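Local structure of succinate-semialdehyde dehydrogenase (Synechococcus sp., 4ITA) at residues 370-375 and 379-384. The protein probably oxidises succinic semialdehyde to succinate as an aldehyde dehydrogenase that binds NADPH. Sequence-based numbering, arbitrary orientation.
With EDO (1,2-ethanediol), chain L.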
# COMPACT_ATOMS: atom_id res chain seq x y z
N PHE A 370 26.83 -8.33 -20.91
CA PHE A 370 27.91 -7.60 -20.25
C PHE A 370 28.90 -8.58 -19.66
O PHE A 370 28.55 -9.70 -19.31
CB PHE A 370 27.33 -6.77 -19.11
CG PHE A 370 26.20 -5.88 -19.52
CD1 PHE A 370 26.44 -4.58 -19.93
CD2 PHE A 370 24.89 -6.36 -19.53
CE1 PHE A 370 25.40 -3.76 -20.33
CE2 PHE A 370 23.85 -5.55 -19.93
CZ PHE A 370 24.10 -4.25 -20.34
N THR A 371 30.15 -8.14 -19.52
CA THR A 371 31.17 -8.94 -18.84
C THR A 371 31.64 -8.21 -17.58
O THR A 371 31.81 -6.98 -17.60
CB THR A 371 32.36 -9.25 -19.76
OG1 THR A 371 31.91 -9.97 -20.91
CG2 THR A 371 33.41 -10.08 -19.04
N VAL A 372 31.82 -8.95 -16.49
CA VAL A 372 32.30 -8.38 -15.24
C VAL A 372 33.45 -9.21 -14.67
O VAL A 372 33.65 -10.36 -15.06
CB VAL A 372 31.17 -8.23 -14.19
CG1 VAL A 372 30.10 -7.26 -14.68
CG2 VAL A 372 30.54 -9.58 -13.89
N LYS A 373 34.21 -8.62 -13.75
CA LYS A 373 35.44 -9.23 -13.26
C LYS A 373 35.32 -9.90 -11.90
O LYS A 373 36.14 -10.74 -11.54
CB LYS A 373 36.56 -8.19 -13.18
CG LYS A 373 37.14 -7.77 -14.50
CD LYS A 373 38.24 -6.75 -14.29
CE LYS A 373 38.67 -6.12 -15.60
NZ LYS A 373 39.16 -7.14 -16.57
N ASP A 374 34.31 -9.49 -11.12
CA ASP A 374 34.15 -10.03 -9.78
C ASP A 374 32.74 -9.81 -9.26
O ASP A 374 31.90 -9.19 -9.93
CB ASP A 374 35.20 -9.46 -8.80
CG ASP A 374 35.18 -7.94 -8.70
OD1 ASP A 374 34.11 -7.32 -8.90
OD2 ASP A 374 36.24 -7.35 -8.40
N LEU A 375 32.50 -10.31 -8.06
CA LEU A 375 31.19 -10.24 -7.42
C LEU A 375 30.68 -8.81 -7.20
O LEU A 375 29.51 -8.51 -7.49
CB LEU A 375 31.25 -11.02 -6.11
CG LEU A 375 29.96 -11.18 -5.32
CD1 LEU A 375 28.91 -11.82 -6.19
CD2 LEU A 375 30.22 -12.04 -4.10
N ILE A 379 27.18 -7.25 -8.90
CA ILE A 379 26.07 -6.71 -8.13
C ILE A 379 25.82 -5.24 -8.49
O ILE A 379 24.67 -4.83 -8.69
CB ILE A 379 26.32 -6.92 -6.62
CG1 ILE A 379 26.26 -8.41 -6.31
CG2 ILE A 379 25.30 -6.13 -5.79
CD1 ILE A 379 26.81 -8.80 -4.94
N ALA A 380 26.88 -4.46 -8.60
CA ALA A 380 26.72 -3.06 -8.96
C ALA A 380 26.03 -2.91 -10.32
O ALA A 380 25.13 -2.09 -10.49
CB ALA A 380 28.07 -2.34 -8.96
N LEU A 381 26.46 -3.70 -11.30
CA LEU A 381 25.89 -3.60 -12.63
C LEU A 381 24.45 -4.09 -12.62
O LEU A 381 23.57 -3.50 -13.25
CB LEU A 381 26.73 -4.37 -13.64
CG LEU A 381 26.24 -4.37 -15.09
CD1 LEU A 381 26.11 -2.95 -15.60
CD2 LEU A 381 27.21 -5.14 -15.96
N ALA A 382 24.22 -5.19 -11.92
CA ALA A 382 22.87 -5.76 -11.81
C ALA A 382 21.87 -4.74 -11.27
O ALA A 382 20.72 -4.68 -11.72
CB ALA A 382 22.88 -7.00 -10.95
N ASN A 383 22.32 -3.93 -10.32
CA ASN A 383 21.44 -2.97 -9.66
C ASN A 383 21.38 -1.60 -10.34
O ASN A 383 20.60 -0.74 -9.94
CB ASN A 383 21.85 -2.77 -8.20
CG ASN A 383 21.60 -3.99 -7.35
OD1 ASN A 383 20.78 -4.83 -7.68
ND2 ASN A 383 22.31 -4.07 -6.22
N ASP A 384 22.21 -1.40 -11.37
CA ASP A 384 22.37 -0.08 -11.99
C ASP A 384 21.27 0.18 -13.03
O ASP A 384 21.55 0.41 -14.21
CB ASP A 384 23.77 0.05 -12.61
CG ASP A 384 24.09 1.47 -13.04
OD1 ASP A 384 23.55 2.41 -12.43
OD2 ASP A 384 24.88 1.63 -13.99
C1 EDO L . 37.09 -5.63 -5.49
O1 EDO L . 35.89 -6.04 -6.15
C2 EDO L . 36.71 -5.10 -4.11
O2 EDO L . 35.62 -4.18 -4.24
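Ile379 meets Leu375 one helical turn earlier: its backbone N donates to Leu375 O at 3.0 Å, an i to i+4 bond bent only to 165° at the hydrogen. The two side chains touch as well, Ile379 CD1 lying 3.9 Å from Leu375 CD1. With CG anti to the backbone N (chi1 -175°) and chi2 at 55°, Leu375 CD1 comes to lie beside that methyl. The start of this turn is capped by Asp374, whose OD1 accepts from Gln377 N, while OD2 takes a hydrogen bond of 2.6 Å from O1 of a 1,2-ethanediol, probably from the crystallisation liquor. Two residues past Ile379, Leu381 points back at the strand. One methyl, CD2, does the touching: it packs 3.5 Å from Phe370 CB, reaches the base of the ring obliquely at CG, and lies 3.8 Å from Val372 CG1. Phe370 and Val372, two apart on the strand, thus share a single leucine methyl. Further along, Arg269 donates to the carbonyl oxygens of Leu381 and Ala382. Helix 375-383 folds back against the sheet right after strand 366-372, with Ile271 of the parallel neighbouring strand 267-273 touching Val372 and Leu381, and Phe404 of helix 398-407 packing on Leu375 and Ile379.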